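Local coordinates for cyclopropane mycolic acid synthase 1 (PDB 1KPH), which converts a double bond at the distal position of an alpha mycolic acid into a cyclopropane ring, using a methylene group from S-adenosyl-L-methionine, at residues Met80-Val83 against Asn89-Gly92. Residues are numbered along the deposited sequence; the frame is centred on the assembly and turned at random.
Sequences MRAV and NVVG
Val83 and Val90 meet where the helical turn Met80-Val83 runs past the extended strand Asn89-Gly92; the backbones come nearest at Val83 and Asn89, 6.3 Å between their CA atoms. From this point the chains diverge, and no hydrogen bond joins them; the link is made by the side chains of Ala82, Val83 and Val90, all buried, and the two segments together bury 126 Å². Val90 projects from the strand toward the helix and supplies both of its methyls. Its chi1 of -67° sets CG1 beside the backbone N and leaves CG2 between that N and the carbonyl carbon, where CG2 meets Val83 CG2 at 3.6 Å. Val90 CG1 stands 3.8 Å from the same Val83 CG2, and the two valine side chains cross at about a right angle. The contact belongs to the beta-alpha-beta unit formed by strand 67-71, helix 77-86 and strand 89-93 in the Rossmann-type methyltransferase fold: the helix packs over one face of the sheet as the crossover between two parallel, adjacent strands. On Val83, CG1 is anti to the backbone N (chi1 171°), which puts CG2 beside that N and on the strand side. Ala82, whose CB points at the strand, touches Val90 CG1 with that CB at 4.0 Å, so this one methyl is shared by consecutive residues of the helix. Strand 89-93 lies between strands 67-71 and 116-119; backbone hydrogen bonds tie Asn89 and Val91 to Leu68, and Val90 to Ser115 and Arg117. Ala82 also rests on Leu68, which probably belongs to the S-adenosyl-L-methionine site, but its own side chain stays about 12 Å from the bound S-adenosyl-L-homocysteine.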
ATOM      1  N   MET A  80      12.322  -6.388  -3.988  1.00 16.55           N
ATOM      2  CA  MET A  80      13.235  -6.872  -5.014  1.00 16.56           C
ATOM      3  C   MET A  80      13.827  -5.745  -5.855  1.00 15.18           C
ATOM      4  O   MET A  80      14.966  -5.842  -6.307  1.00 16.02           O
ATOM      5  CB  MET A  80      12.533  -7.895  -5.905  1.00 15.71           C
ATOM      6  CG  MET A  80      11.982  -9.113  -5.148  1.00 17.02           C
ATOM      7  SD  MET A  80      13.128  -9.838  -3.949  1.00 23.37           S
ATOM      8  CE  MET A  80      14.329 -10.627  -5.036  1.00 20.64           C
ATOM      9  N   ARG A  81      13.055  -4.684  -6.067  1.00 15.40           N
ATOM     10  CA  ARG A  81      13.530  -3.525  -6.828  1.00 14.46           C
ATOM     11  C   ARG A  81      14.621  -2.848  -6.001  1.00 14.33           C
ATOM     12  O   ARG A  81      15.656  -2.428  -6.527  1.00 14.11           O
ATOM     13  CB  ARG A  81      12.381  -2.544  -7.070  1.00 15.74           C
ATOM     14  CG  ARG A  81      12.778  -1.211  -7.712  1.00 18.46           C
ATOM     15  CD  ARG A  81      13.201  -1.387  -9.148  1.00 18.08           C
ATOM     16  NE  ARG A  81      13.382  -0.121  -9.862  1.00 18.60           N
ATOM     17  CZ  ARG A  81      13.717  -0.047 -11.147  1.00 18.17           C
ATOM     18  NH1 ARG A  81      13.900  -1.160 -11.840  1.00 20.41           N
ATOM     19  NH2 ARG A  81      13.880   1.126 -11.742  1.00 15.29           N
ATOM     20  N   ALA A  82      14.383  -2.751  -4.697  1.00 13.59           N
ATOM     21  CA  ALA A  82      15.350  -2.140  -3.796  1.00 12.94           C
ATOM     22  C   ALA A  82      16.666  -2.911  -3.884  1.00 14.26           C
ATOM     23  O   ALA A  82      17.741  -2.319  -3.967  1.00 15.23           O
ATOM     24  CB  ALA A  82      14.819  -2.159  -2.362  1.00 11.21           C
ATOM     25  N   VAL A  83      16.574  -4.237  -3.869  1.00 15.26           N
ATOM     26  CA  VAL A  83      17.761  -5.082  -3.962  1.00 15.86           C
ATOM     27  C   VAL A  83      18.472  -4.932  -5.309  1.00 17.38           C
ATOM     28  O   VAL A  83      19.652  -4.581  -5.377  1.00 20.53           O
ATOM     29  CB  VAL A  83      17.397  -6.578  -3.793  1.00 16.32           C
ATOM     30  CG1 VAL A  83      18.611  -7.455  -4.107  1.00 14.94           C
ATOM     31  CG2 VAL A  83      16.915  -6.843  -2.382  1.00 16.18           C
ATOM     32  N   ASN A  89      20.036  -4.386   1.424  1.00 18.09           N
ATOM     33  CA  ASN A  89      19.509  -5.611   2.017  1.00 18.69           C
ATOM     34  C   ASN A  89      18.057  -5.252   2.297  1.00 18.42           C
ATOM     35  O   ASN A  89      17.721  -4.069   2.363  1.00 18.13           O
ATOM     36  CB  ASN A  89      20.205  -5.921   3.348  1.00 17.88           C
ATOM     37  CG  ASN A  89      21.697  -6.099   3.198  1.00 18.61           C
ATOM     38  OD1 ASN A  89      22.482  -5.415   3.856  1.00 19.67           O
ATOM     39  ND2 ASN A  89      22.099  -7.025   2.333  1.00 19.18           N
ATOM     40  N   VAL A  90      17.198  -6.247   2.480  1.00 17.38           N
ATOM     41  CA  VAL A  90      15.798  -5.952   2.742  1.00 18.51           C
ATOM     42  C   VAL A  90      15.132  -6.890   3.733  1.00 19.31           C
ATOM     43  O   VAL A  90      15.566  -8.026   3.940  1.00 20.62           O
ATOM     44  CB  VAL A  90      14.955  -5.977   1.436  1.00 17.92           C
ATOM     45  CG1 VAL A  90      15.370  -4.841   0.519  1.00 17.56           C
ATOM     46  CG2 VAL A  90      15.123  -7.322   0.732  1.00 16.86           C
ATOM     47  N   VAL A  91      14.064  -6.379   4.337  1.00 19.88           N
ATOM     48  CA  VAL A  91      13.249  -7.112   5.287  1.00 18.71           C
ATOM     49  C   VAL A  91      11.819  -6.700   4.952  1.00 18.32           C
ATOM     50  O   VAL A  91      11.496  -5.513   4.941  1.00 17.81           O
ATOM     51  CB  VAL A  91      13.582  -6.712   6.737  1.00 19.38           C
ATOM     52  CG1 VAL A  91      12.648  -7.425   7.702  1.00 20.22           C
ATOM     53  CG2 VAL A  91      15.029  -7.068   7.053  1.00 21.68           C
ATOM     54  N   GLY A  92      10.974  -7.677   4.648  1.00 17.98           N
ATOM     55  CA  GLY A  92       9.595  -7.382   4.306  1.00 20.46           C
ATOM     56  C   GLY A  92       8.624  -8.017   5.281  1.00 20.93           C
ATOM     57  O   GLY A  92       8.815  -9.163   5.696  1.00 21.30           O
TER